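Local coordinates for protein aldehyde dehydrogenase (Bartonella henselae, PDB 3I44) that probably oxidises aldehydes to carboxylic acids with a nicotinamide adenine dinucleotide as the electron acceptor, as other members of the aldehyde dehydrogenase family do, at residues K74-W79 and I162-L167; K100-M105 and M119-Q124; K107-E112 and N172-Q177; D240-S245 and F488-A493. The protein carries 1 engineered substitution. All coordinates share one frame; numbering follows the deposited sequence.

Overall arrangement
Contacts 1, 3 and 4 are buried, whereas contact 2 lies at the surface. Contacts 1 and 4 meet on one beta-sheet, their centres about 10 Å apart: strand 156-168 takes a helix-borne phenylalanine in contact 1 and pairs with both strands of contact 4. Contacts 2 and 3 share helix 102-113, their centres about 9 Å apart, and Gln124 of contact 2 donates a hydrogen bond to the backbone of Asn172 in contact 3. The chemistry follows the setting. Contacts 1 and 2 are packing largely against backbone, contact 3 joins apolar packing to a sodium site, and contact 4 sets a Met-aromatic pair beside two acidic groups that face the second subunit.

Contact 1 (K74-W79 and I162-L167)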
loop_
_atom_site.group_PDB
_atom_site.type_symbol
_atom_site.label_atom_id
_atom_site.label_comp_id
_atom_site.label_asym_id
_atom_site.label_seq_id
_atom_site.Cartn_x
_atom_site.Cartn_y
_atom_site.Cartn_z
ATOM N N LYS A 74 24.957 0.476 -4.160
ATOM C CA LYS A 74 26.059 1.224 -4.766
ATOM C C LYS A 74 25.714 1.755 -6.170
ATOM O O LYS A 74 25.949 2.930 -6.467
ATOM C CB LYS A 74 27.322 0.363 -4.807
ATOM N N ALA A 75 25.126 0.906 -7.015
ATOM C CA ALA A 75 24.688 1.299 -8.367
ATOM C C ALA A 75 23.600 2.397 -8.369
ATOM O O ALA A 75 23.528 3.231 -9.260
ATOM C CB ALA A 75 24.174 0.071 -9.111
ATOM N N PHE A 76 22.754 2.386 -7.354
ATOM C CA PHE A 76 21.616 3.272 -7.292
ATOM C C PHE A 76 22.068 4.736 -7.265
ATOM O O PHE A 76 21.471 5.597 -7.916
ATOM C CB PHE A 76 20.779 2.931 -6.064
ATOM C CG PHE A 76 19.643 3.875 -5.820
ATOM C CD1 PHE A 76 18.493 3.843 -6.636
ATOM C CD2 PHE A 76 19.702 4.777 -4.782
ATOM C CE1 PHE A 76 17.455 4.720 -6.431
ATOM C CE2 PHE A 76 18.634 5.663 -4.543
ATOM C CZ PHE A 76 17.503 5.638 -5.381
ATOM N N GLN A 77 23.150 4.993 -6.545
ATOM C CA GLN A 77 23.692 6.334 -6.428
ATOM C C GLN A 77 23.936 6.992 -7.795
ATOM O O GLN A 77 23.716 8.192 -7.952
ATOM C CB GLN A 77 24.972 6.296 -5.563
ATOM C CG GLN A 77 24.686 5.903 -4.076
ATOM C CD GLN A 77 23.615 6.799 -3.422
ATOM O OE1 GLN A 77 23.719 8.034 -3.475
ATOM N NE2 GLN A 77 22.580 6.190 -2.824
ATOM N N THR A 78 24.358 6.223 -8.791
ATOM C CA THR A 78 24.558 6.786 -10.142
ATOM C C THR A 78 23.412 6.475 -11.117
ATOM O O THR A 78 23.134 7.291 -11.987
ATOM C CB THR A 78 25.865 6.299 -10.769
ATOM O OG1 THR A 78 25.931 4.876 -10.644
ATOM C CG2 THR A 78 27.062 6.932 -10.078
ATOM N N TRP A 79 22.749 5.318 -10.970
ATOM C CA TRP A 79 21.611 4.939 -11.838
ATOM C C TRP A 79 20.405 5.891 -11.693
ATOM O O TRP A 79 19.715 6.193 -12.675
ATOM C CB TRP A 79 21.190 3.466 -11.587
ATOM C CG TRP A 79 20.009 2.999 -12.385
ATOM C CD1 TRP A 79 18.761 2.757 -11.908
ATOM C CD2 TRP A 79 19.948 2.776 -13.797
ATOM N NE1 TRP A 79 17.928 2.373 -12.916
ATOM C CE2 TRP A 79 18.629 2.382 -14.098
ATOM C CE3 TRP A 79 20.884 2.864 -14.844
ATOM C CZ2 TRP A 79 18.211 2.058 -15.411
ATOM C CZ3 TRP A 79 20.470 2.536 -16.148
ATOM C CH2 TRP A 79 19.150 2.138 -16.413
ATOM N N ILE A 162 11.763 4.917 -5.764
ATOM C CA ILE A 162 11.526 4.478 -4.375
ATOM C C ILE A 162 12.844 4.017 -3.717
ATOM O O ILE A 162 13.036 4.203 -2.506
ATOM C CB ILE A 162 10.381 3.424 -4.266
ATOM C CG1 ILE A 162 9.840 3.385 -2.827
ATOM C CG2 ILE A 162 10.840 2.037 -4.738
ATOM C CD1 ILE A 162 8.428 2.675 -2.624
ATOM N N GLY A 163 13.758 3.478 -4.519
ATOM C CA GLY A 163 15.060 3.022 -4.014
ATOM C C GLY A 163 15.477 1.666 -4.547
ATOM O O GLY A 163 15.230 1.336 -5.704
ATOM N N VAL A 164 16.133 0.875 -3.688
ATOM C CA VAL A 164 16.588 -0.442 -4.027
ATOM C C VAL A 164 15.441 -1.369 -3.691
ATOM O O VAL A 164 14.902 -1.293 -2.617
ATOM C CB VAL A 164 17.875 -0.851 -3.261
ATOM C CG1 VAL A 164 18.411 -2.153 -3.814
ATOM C CG2 VAL A 164 18.975 0.224 -3.348
ATOM N N VAL A 165 15.053 -2.235 -4.625
ATOM C CA VAL A 165 13.856 -3.040 -4.480
ATOM C C VAL A 165 14.120 -4.515 -4.614
ATOM O O VAL A 165 15.056 -4.962 -5.303
ATOM C CB VAL A 165 12.764 -2.574 -5.468
ATOM C CG1 VAL A 165 12.548 -1.059 -5.269
ATOM C CG2 VAL A 165 13.174 -2.860 -6.931
ATOM N N GLY A 166 13.249 -5.277 -3.950
ATOM C CA GLY A 166 13.231 -6.743 -4.037
ATOM C C GLY A 166 12.102 -7.252 -4.901
ATOM O O GLY A 166 10.945 -6.852 -4.738
ATOM N N LEU A 167 12.443 -8.140 -5.828
ATOM C CA LEU A 167 11.509 -8.683 -6.809
ATOM C C LEU A 167 11.474 -10.185 -6.684
ATOM O O LEU A 167 12.512 -10.825 -6.745
ATOM C CB LEU A 167 11.917 -8.282 -8.231
ATOM C CG LEU A 167 12.204 -6.791 -8.510
ATOM C CD1 LEU A 167 12.492 -6.537 -9.985
ATOM C CD2 LEU A 167 10.993 -5.916 -8.034
#
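Phe76 carries this contact, laying its ring against the backbone at Gly163 and its CB beside Val164. One ring face covers the carbonyl carbon of Gly163, with Phe76 CE1 4.1 Å from Gly163 C. CE1 and CZ of Phe76 are also each 3.8 Å from Gly163 CA. The aromatic group therefore rests on main chain, where a glycine presents a low surface. The backbone angles of Gly163 (phi 135°, psi -144°) are in a region that glycine reaches readily.

Val164 closes in at the root of the phenylalanine. Its CG2 methyl lies 4.2 Å from Phe76 CB, an aliphatic contact, and stands oblique to the ring. The direction of Phe76 comes from its first torsion: with CG opposite the backbone N (chi1 174°), the ring is carried off the helix toward the glycine. Phe76 CA and Val164 CA, 7.1 Å apart, mark the nearest backbone approach. The interaction is van der Waals packing and joins the last turn of a helix to the irregular part of strand 156-168 at Gly163.

Thr191 of strand 191-195 lies against Phe76, Val164 and Trp79, extending the packing to the next strand. Strand 243-247 flanks 156-168 through backbone hydrogen bonds between Val164 and Glu242 and between Gly166 and Met243. These three parallel strands with helix 174-188 are consistent with the Rossmann-like nucleotide-binding domain of the family. Helix 62-79 thus ends against the sheet, while Trp79 continues the packing onto Leu186 of helix 174-188.

Contact 2 (K100-M105 and M119-Q124); sequences KRSSDM and MALNAQ
Leu121 packs on the backbone of Ser102 and Ser103 in a small helix-to-helix contact at the protein surface, between the first turn of helix 102-113 and an early part of helix 117-141. One methyl does nearly all the touching. Leu121 CD1 comes 3.8 Å from Ser102 O and 4.1 Å from Ser102 C, so it rests on the peptide group. It also lies 4.2 Å from Ser102 CB and 4.4 Å from Ser103 CA. The leucine reaches this far because its CG stands opposite the backbone N (chi1 -178°), which extends the branched end toward the neighbouring helix. The contact is van der Waals in kind, with the two serines offering mostly main chain and CB.

Each helix has its own local bonds. Arg101 occupies the N-cap position of helix 102-113, and its carbonyl O receives Met105 N at 2.9 Å in the first helical turn. Its guanidinium meets the Asp104 carboxylate edge-on, in plane, although the bridge from NH2 to OD2 is long and weak at 3.4 Å. Ser102 turns its OG back to Glu99 O. On the other helix, Met119 O takes both Ala123 N and Gln124 N, the second being an i to i+5 bond of pi-helical type; each bond measures 3.0 Å.

The same pair of helices also meets through Leu121 on Ala106, Ala120 on Ser110, and Gln124 on Ile109 and Met113. Helix 202-213 covers another side of helix 102-113, receiving Met105 on Ser203 and Leu206, while Arg101 forms a salt bridge to Glu209 and Lys100 one to Glu213.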
loop_
_atom_site.group_PDB
_atom_site.type_symbol
_atom_site.label_atom_id
_atom_site.label_comp_id
_atom_site.label_asym_id
_atom_site.label_seq_id
_atom_site.Cartn_x
_atom_site.Cartn_y
_atom_site.Cartn_z
ATOM N N LYS A 100 15.437 -11.220 -30.200
ATOM C CA LYS A 100 16.479 -12.057 -30.806
ATOM C C LYS A 100 16.561 -13.413 -30.101
ATOM O O LYS A 100 16.772 -14.430 -30.741
ATOM C CB LYS A 100 17.849 -11.370 -30.804
ATOM C CG LYS A 100 18.988 -12.248 -31.409
ATOM C CD LYS A 100 20.287 -11.467 -31.608
ATOM C CE LYS A 100 20.899 -11.093 -30.264
ATOM N NZ LYS A 100 22.284 -10.526 -30.367
ATOM N N ARG A 101 16.313 -13.448 -28.798
ATOM C CA ARG A 101 16.457 -14.702 -28.060
ATOM C C ARG A 101 15.137 -15.399 -27.759
ATOM O O ARG A 101 15.088 -16.328 -26.937
ATOM C CB ARG A 101 17.263 -14.422 -26.797
ATOM C CG ARG A 101 18.662 -13.949 -27.129
ATOM C CD ARG A 101 19.666 -15.063 -26.983
ATOM N NE ARG A 101 20.558 -14.796 -25.881
ATOM C CZ ARG A 101 21.202 -15.712 -25.158
ATOM N NH1 ARG A 101 21.975 -15.294 -24.175
ATOM N NH2 ARG A 101 21.068 -17.018 -25.376
ATOM N N SER A 102 14.080 -15.002 -28.466
ATOM C CA SER A 102 12.752 -15.453 -28.128
ATOM C C SER A 102 12.570 -16.967 -28.234
ATOM O O SER A 102 11.871 -17.558 -27.408
ATOM C CB SER A 102 11.657 -14.714 -28.937
ATOM O OG SER A 102 11.959 -14.650 -30.320
ATOM N N SER A 103 13.174 -17.610 -29.224
ATOM C CA SER A 103 12.937 -19.046 -29.305
ATOM C C SER A 103 13.812 -19.829 -28.295
ATOM O O SER A 103 13.390 -20.867 -27.837
ATOM C CB SER A 103 13.028 -19.561 -30.741
ATOM O OG SER A 103 14.281 -19.236 -31.261
ATOM N N ASP A 104 14.970 -19.305 -27.898
ATOM C CA ASP A 104 15.713 -19.834 -26.737
ATOM C C ASP A 104 14.861 -19.723 -25.482
ATOM O O ASP A 104 14.810 -20.633 -24.651
ATOM C CB ASP A 104 17.025 -19.040 -26.495
ATOM C CG ASP A 104 18.124 -19.384 -27.491
ATOM O OD1 ASP A 104 18.042 -20.455 -28.121
ATOM O OD2 ASP A 104 19.070 -18.573 -27.641
ATOM N N MET A 105 14.155 -18.603 -25.355
ATOM C CA MET A 105 13.295 -18.374 -24.191
ATOM C C MET A 105 12.098 -19.319 -24.144
ATOM O O MET A 105 11.791 -19.913 -23.080
ATOM C CB MET A 105 12.844 -16.901 -24.152
ATOM C CG MET A 105 12.027 -16.526 -22.911
ATOM S SD MET A 105 12.987 -16.606 -21.400
ATOM C CE MET A 105 14.031 -15.141 -21.530
ATOM N N MET A 119 2.660 -22.564 -27.459
ATOM C CA MET A 119 2.180 -21.549 -26.524
ATOM C C MET A 119 3.318 -21.010 -25.656
ATOM O O MET A 119 3.231 -19.886 -25.192
ATOM C CB MET A 119 0.959 -21.991 -25.717
ATOM C CG MET A 119 1.214 -22.950 -24.508
ATOM S SD MET A 119 1.789 -22.196 -22.969
ATOM C CE MET A 119 0.284 -21.318 -22.483
ATOM N N ALA A 120 4.409 -21.770 -25.508
ATOM C CA ALA A 120 5.611 -21.272 -24.849
ATOM C C ALA A 120 6.160 -20.068 -25.637
ATOM O O ALA A 120 6.684 -19.115 -25.053
ATOM C CB ALA A 120 6.710 -22.400 -24.731
ATOM N N LEU A 121 6.101 -20.125 -26.965
ATOM C CA LEU A 121 6.530 -18.981 -27.793
ATOM C C LEU A 121 5.430 -17.919 -27.878
ATOM O O LEU A 121 5.688 -16.762 -27.560
ATOM C CB LEU A 121 6.944 -19.412 -29.204
ATOM C CG LEU A 121 7.458 -18.316 -30.150
ATOM C CD1 LEU A 121 8.775 -17.698 -29.609
ATOM C CD2 LEU A 121 7.691 -18.838 -31.574
ATOM N N ASN A 122 4.211 -18.292 -28.281
ATOM C CA ASN A 122 3.202 -17.286 -28.634
ATOM C C ASN A 122 2.448 -16.654 -27.446
ATOM O O ASN A 122 1.712 -15.700 -27.633
ATOM C CB ASN A 122 2.213 -17.807 -29.689
ATOM C CG ASN A 122 1.286 -18.893 -29.172
ATOM O OD1 ASN A 122 0.786 -18.845 -28.019
ATOM N ND2 ASN A 122 0.989 -19.875 -30.053
ATOM N N ALA A 123 2.627 -17.186 -26.239
ATOM C CA ALA A 123 1.982 -16.634 -25.062
ATOM C C ALA A 123 3.002 -16.434 -23.951
ATOM O O ALA A 123 3.218 -15.316 -23.538
ATOM C CB ALA A 123 0.833 -17.507 -24.626
ATOM N N GLN A 124 3.683 -17.493 -23.501
ATOM C CA GLN A 124 4.657 -17.330 -22.391
ATOM C C GLN A 124 5.734 -16.287 -22.754
ATOM O O GLN A 124 6.042 -15.395 -21.955
ATOM C CB GLN A 124 5.280 -18.668 -21.990
ATOM C CG GLN A 124 4.301 -19.660 -21.324
ATOM C CD GLN A 124 4.172 -19.427 -19.829
ATOM O OE1 GLN A 124 4.823 -18.535 -19.263
ATOM N NE2 GLN A 124 3.314 -20.219 -19.172
#

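Contact 3 (K107-E112 and N172-Q177). With NA (sodium ion), chain B.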
loop_
_atom_site.group_PDB
_atom_site.type_symbol
_atom_site.label_atom_id
_atom_site.label_comp_id
_atom_site.label_asym_id
_atom_site.label_seq_id
_atom_site.Cartn_x
_atom_site.Cartn_y
_atom_site.Cartn_z
ATOM N N LYS A 107 11.875 -22.326 -25.578
ATOM C CA LYS A 107 12.373 -23.686 -25.281
ATOM C C LYS A 107 12.709 -23.841 -23.785
ATOM O O LYS A 107 12.385 -24.862 -23.179
ATOM C CB LYS A 107 13.593 -24.034 -26.167
ATOM N N THR A 108 13.319 -22.807 -23.196
ATOM C CA THR A 108 13.704 -22.818 -21.784
ATOM C C THR A 108 12.449 -22.909 -20.899
ATOM O O THR A 108 12.353 -23.757 -19.998
ATOM C CB THR A 108 14.494 -21.605 -21.439
ATOM O OG1 THR A 108 15.656 -21.534 -22.269
ATOM C CG2 THR A 108 14.917 -21.594 -19.965
ATOM N N ILE A 109 11.460 -22.070 -21.194
ATOM C CA ILE A 109 10.217 -22.089 -20.430
ATOM C C ILE A 109 9.499 -23.424 -20.555
ATOM O O ILE A 109 9.098 -24.012 -19.543
ATOM C CB ILE A 109 9.278 -20.940 -20.828
ATOM C CG1 ILE A 109 9.913 -19.591 -20.406
ATOM C CG2 ILE A 109 7.878 -21.184 -20.209
ATOM C CD1 ILE A 109 9.150 -18.301 -20.892
ATOM N N SER A 110 9.350 -23.903 -21.797
ATOM C CA SER A 110 8.729 -25.206 -22.061
ATOM C C SER A 110 9.406 -26.310 -21.230
ATOM O O SER A 110 8.741 -27.075 -20.514
ATOM C CB SER A 110 8.838 -25.542 -23.553
ATOM O OG SER A 110 8.093 -26.686 -23.875
ATOM N N MET A 111 10.727 -26.356 -21.312
ATOM C CA MET A 111 11.502 -27.374 -20.588
ATOM C C MET A 111 11.352 -27.345 -19.074
ATOM O O MET A 111 11.146 -28.387 -18.468
ATOM C CB MET A 111 12.996 -27.255 -20.930
ATOM C CG MET A 111 13.882 -28.189 -20.127
ATOM S SD MET A 111 15.588 -28.209 -20.769
ATOM C CE MET A 111 16.300 -26.785 -20.005
ATOM N N GLU A 112 11.473 -26.161 -18.472
ATOM C CA GLU A 112 11.510 -25.998 -16.998
ATOM C C GLU A 112 10.141 -26.048 -16.319
ATOM O O GLU A 112 10.056 -26.463 -15.162
ATOM C CB GLU A 112 12.251 -24.695 -16.620
ATOM C CG GLU A 112 11.431 -23.413 -16.872
ATOM C CD GLU A 112 12.163 -22.088 -16.543
ATOM O OE1 GLU A 112 13.321 -22.133 -16.153
ATOM O OE2 GLU A 112 11.534 -21.000 -16.626
ATOM N N ASN A 172 4.763 -20.033 -13.052
ATOM C CA ASN A 172 3.651 -20.331 -13.936
ATOM C C ASN A 172 3.578 -19.493 -15.212
ATOM O O ASN A 172 3.143 -20.005 -16.230
ATOM C CB ASN A 172 2.308 -20.322 -13.192
ATOM C CG ASN A 172 1.937 -18.964 -12.619
ATOM O OD1 ASN A 172 2.787 -18.252 -12.096
ATOM N ND2 ASN A 172 0.656 -18.623 -12.675
ATOM N N TRP A 173 3.942 -18.221 -15.139
ATOM C CA TRP A 173 4.002 -17.359 -16.298
ATOM C C TRP A 173 5.289 -16.524 -16.130
ATOM O O TRP A 173 5.242 -15.283 -15.951
ATOM C CB TRP A 173 2.754 -16.471 -16.357
ATOM C CG TRP A 173 1.532 -17.130 -16.913
ATOM C CD1 TRP A 173 0.474 -17.624 -16.214
ATOM C CD2 TRP A 173 1.220 -17.297 -18.283
ATOM N NE1 TRP A 173 -0.480 -18.119 -17.078
ATOM C CE2 TRP A 173 -0.031 -17.939 -18.357
ATOM C CE3 TRP A 173 1.882 -16.970 -19.471
ATOM C CZ2 TRP A 173 -0.634 -18.249 -19.568
ATOM C CZ3 TRP A 173 1.282 -17.293 -20.678
ATOM C CH2 TRP A 173 0.043 -17.926 -20.717
ATOM N N PRO A 174 6.444 -17.205 -16.152
ATOM C CA PRO A 174 7.678 -16.572 -15.648
ATOM C C PRO A 174 8.082 -15.231 -16.312
ATOM O O PRO A 174 8.399 -14.300 -15.601
ATOM C CB PRO A 174 8.749 -17.654 -15.860
ATOM C CG PRO A 174 8.106 -18.730 -16.722
ATOM C CD PRO A 174 6.626 -18.623 -16.505
ATOM N N MET A 175 8.087 -15.133 -17.638
ATOM C CA MET A 175 8.511 -13.913 -18.312
ATOM C C MET A 175 7.435 -12.848 -18.242
ATOM O O MET A 175 7.770 -11.665 -18.195
ATOM C CB MET A 175 8.880 -14.141 -19.785
ATOM C CG MET A 175 10.323 -14.444 -20.053
ATOM S SD MET A 175 11.501 -13.396 -19.207
ATOM C CE MET A 175 11.895 -14.457 -17.820
ATOM N N ASN A 176 6.163 -13.255 -18.220
ATOM C CA ASN A 176 5.098 -12.322 -17.939
ATOM C C ASN A 176 5.418 -11.577 -16.612
ATOM O O ASN A 176 5.519 -10.347 -16.574
ATOM C CB ASN A 176 3.766 -13.089 -17.827
ATOM C CG ASN A 176 2.572 -12.185 -17.661
ATOM O OD1 ASN A 176 2.033 -12.000 -16.544
ATOM N ND2 ASN A 176 2.088 -11.666 -18.779
ATOM N N GLN A 177 5.665 -12.363 -15.559
ATOM C CA GLN A 177 5.833 -11.855 -14.212
ATOM C C GLN A 177 7.168 -11.118 -14.014
ATOM O O GLN A 177 7.194 -10.090 -13.349
ATOM C CB GLN A 177 5.581 -13.013 -13.209
ATOM C CG GLN A 177 4.136 -13.564 -13.329
ATOM C CD GLN A 177 3.981 -15.074 -13.009
ATOM O OE1 GLN A 177 4.932 -15.870 -13.154
ATOM N NE2 GLN A 177 2.773 -15.466 -12.549
HETATM NA NA NA B . 10.885 -27.250 -13.052
HETATM O O HOH W 1 9.446 -28.286 -12.068
HETATM O O HOH W 2 11.991 -28.067 -10.783
#
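The sodium site and the start of helix 174-188 are linked here by helix 102-113, whose Glu112 serves both. Its carbonyl O binds the sodium ion at 2.4 Å, together with two waters and the carbonyl oxygens of Ile46 and Ile199. Its side chain leaves at roughly a right angle to that direction and reaches Pro174. Glu112 CG sits between the backbone N and the carbonyl carbon (chi1 75°), and the extended chain beyond it places OE2 4.1 Å from Pro174 CG; Ser203 supplies the hydrogen bond to that oxygen.

Ile109, one turn earlier, gives the apolar half. Its CG1 packs 4.2 Å from Pro174 CG, and its CD1 reaches Met175 CG at 4.1 Å, so the isoleucine spans two successive residues of the opposing helix.

Behind Pro174 the helix start is tied by Gln177. Its NE2 donates a fairly straight bond to Asn172 OD1 (2.8 Å, 164° at the hydrogen), with the acceptor in the amide plane. Its OE1 accepts Trp173 N at 3.2 Å from above the carbonyl plane, a more bent bond.

The two hydrogen bonds of the Gln177 amide fix its rotation and tie the loop before Pro174 to the first helical turn. Glu112 separates its roles: metal binding falls to its main chain, while the buried carboxylate is satisfied by hydrogen bonds, including that from Ser203.

Contact 4 (D240-S245 and F488-A493). Engineered in segment 240-245: Glu242 (natural residue Gly).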
loop_
_atom_site.group_PDB
_atom_site.type_symbol
_atom_site.label_atom_id
_atom_site.label_comp_id
_atom_site.label_asym_id
_atom_site.label_seq_id
_atom_site.Cartn_x
_atom_site.Cartn_y
_atom_site.Cartn_z
ATOM N N ASP A 240 17.913 -2.561 3.836
ATOM C CA ASP A 240 18.356 -1.749 2.691
ATOM C C ASP A 240 17.446 -1.847 1.447
ATOM O O ASP A 240 17.776 -1.280 0.406
ATOM C CB ASP A 240 19.767 -2.119 2.267
ATOM C CG ASP A 240 20.821 -1.725 3.295
ATOM O OD1 ASP A 240 20.611 -0.797 4.076
ATOM O OD2 ASP A 240 21.868 -2.375 3.321
ATOM N N LEU A 241 16.332 -2.576 1.543
ATOM C CA LEU A 241 15.339 -2.551 0.461
ATOM C C LEU A 241 14.170 -1.690 0.876
ATOM O O LEU A 241 13.698 -1.759 2.013
ATOM C CB LEU A 241 14.866 -3.952 0.081
ATOM C CG LEU A 241 15.938 -4.937 -0.400
ATOM C CD1 LEU A 241 15.246 -6.323 -0.744
ATOM C CD2 LEU A 241 16.744 -4.374 -1.558
ATOM N N GLU A 242 13.682 -0.869 -0.036
ATOM C CA GLU A 242 12.584 0.003 0.333
ATOM C C GLU A 242 11.212 -0.518 -0.156
ATOM O O GLU A 242 10.151 -0.033 0.251
ATOM C CB GLU A 242 12.928 1.437 -0.054
ATOM C CG GLU A 242 13.135 2.347 1.268
ATOM C CD GLU A 242 11.846 3.053 1.538
ATOM O OE1 GLU A 242 10.977 2.585 2.344
ATOM O OE2 GLU A 242 11.662 4.059 0.781
ATOM N N MET A 243 11.240 -1.570 -0.957
ATOM C CA MET A 243 10.021 -2.139 -1.512
ATOM C C MET A 243 10.214 -3.571 -1.891
ATOM O O MET A 243 11.295 -3.956 -2.323
ATOM C CB MET A 243 9.618 -1.360 -2.765
ATOM C CG MET A 243 8.578 -2.049 -3.623
ATOM S SD MET A 243 8.138 -0.953 -4.898
ATOM C CE MET A 243 6.898 -1.944 -5.822
ATOM N N ILE A 244 9.149 -4.358 -1.747
ATOM C CA ILE A 244 9.107 -5.719 -2.244
ATOM C C ILE A 244 7.919 -5.864 -3.188
ATOM O O ILE A 244 6.784 -5.564 -2.783
ATOM C CB ILE A 244 8.895 -6.753 -1.139
ATOM C CG1 ILE A 244 10.121 -6.797 -0.259
ATOM C CG2 ILE A 244 8.715 -8.168 -1.757
ATOM C CD1 ILE A 244 11.331 -7.346 -0.942
ATOM N N SER A 245 8.206 -6.324 -4.415
ATOM C CA SER A 245 7.183 -6.711 -5.375
ATOM C C SER A 245 7.136 -8.226 -5.457
ATOM O O SER A 245 8.089 -8.849 -5.884
ATOM C CB SER A 245 7.435 -6.105 -6.755
ATOM O OG SER A 245 6.332 -6.406 -7.583
ATOM N N PHE A 488 6.842 1.860 -8.468
ATOM C CA PHE A 488 8.286 1.999 -8.140
ATOM C C PHE A 488 8.743 3.452 -7.863
ATOM O O PHE A 488 9.961 3.755 -7.808
ATOM C CB PHE A 488 9.138 1.312 -9.211
ATOM C CG PHE A 488 8.998 -0.198 -9.188
ATOM C CD1 PHE A 488 9.742 -0.962 -8.299
ATOM C CD2 PHE A 488 8.103 -0.844 -10.043
ATOM C CE1 PHE A 488 9.579 -2.355 -8.254
ATOM C CE2 PHE A 488 7.945 -2.232 -10.014
ATOM C CZ PHE A 488 8.675 -2.983 -9.122
ATOM N N LEU A 489 7.761 4.335 -7.675
ATOM C CA LEU A 489 8.025 5.768 -7.415
ATOM C C LEU A 489 7.385 6.209 -6.112
ATOM O O LEU A 489 6.298 5.756 -5.796
ATOM C CB LEU A 489 7.406 6.618 -8.551
ATOM C CG LEU A 489 8.079 6.340 -9.902
ATOM C CD1 LEU A 489 7.306 6.925 -11.104
ATOM C CD2 LEU A 489 9.512 6.850 -9.844
ATOM N N ASP A 490 8.059 7.114 -5.388
ATOM C CA ASP A 490 7.470 7.888 -4.328
ATOM C C ASP A 490 7.045 9.223 -4.914
ATOM O O ASP A 490 7.687 9.756 -5.852
ATOM C CB ASP A 490 8.462 8.156 -3.171
ATOM C CG ASP A 490 8.519 7.014 -2.141
ATOM O OD1 ASP A 490 7.464 6.453 -1.826
ATOM O OD2 ASP A 490 9.631 6.706 -1.626
ATOM N N THR A 491 5.987 9.760 -4.354
ATOM C CA THR A 491 5.563 11.098 -4.669
ATOM C C THR A 491 6.091 12.106 -3.641
ATOM O O THR A 491 6.124 11.844 -2.427
ATOM C CB THR A 491 4.054 11.221 -4.730
ATOM O OG1 THR A 491 3.481 10.574 -3.607
ATOM C CG2 THR A 491 3.480 10.561 -6.037
ATOM N N LYS A 492 6.400 13.291 -4.160
ATOM C CA LYS A 492 6.881 14.405 -3.377
ATOM C C LYS A 492 6.144 15.684 -3.807
ATOM O O LYS A 492 6.162 16.056 -4.987
ATOM C CB LYS A 492 8.383 14.575 -3.588
ATOM C CG LYS A 492 9.016 15.647 -2.720
ATOM C CD LYS A 492 10.359 16.078 -3.236
ATOM C CE LYS A 492 11.401 15.100 -2.908
ATOM N NZ LYS A 492 12.621 15.286 -3.695
ATOM N N ALA A 493 5.510 16.345 -2.847
ATOM C CA ALA A 493 4.730 17.560 -3.090
ATOM C C ALA A 493 5.558 18.768 -2.634
ATOM O O ALA A 493 5.883 18.887 -1.435
ATOM C CB ALA A 493 3.424 17.496 -2.340
#
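Glu242, an engineered residue replacing a natural glycine, is the first of its segment to meet 488-493. Its OE2 lies 4.1 Å from Asp490 OD2, with the carboxylate planes 33° apart. Arg476 and Arg451 of the second subunit each form salt bridges with both acids, which should offset the like charges.

Met243 follows and makes the main contact, a Met-aromatic pair with Phe488. An extended side chain brings its CE over one ring face, 3.9 Å from the centroid and 20° off the normal, a CH-pi approach shifted toward the rim; the closest pair is Met243 CE to Phe488 CE1 at 3.6 Å. The sulfur approaches more obliquely, SD lying 4.4 Å from the same centroid.

Ser245 adds its CB, 4.1 Å from Phe488 CZ, while its OG is hydrogen-bonded to Lys181 NZ. The two strands are not paired directly; both are neighbours of strand 156-168, and 489-494 runs on to the second subunit, where Ala493 pairs in a parallel ladder.

Chemically the contact splits in two. Methionine and phenylalanine bury an apolar surface inside the subunit, while the acidic pair, with its engineered Glu242, is probably balanced by the arginines across the interface.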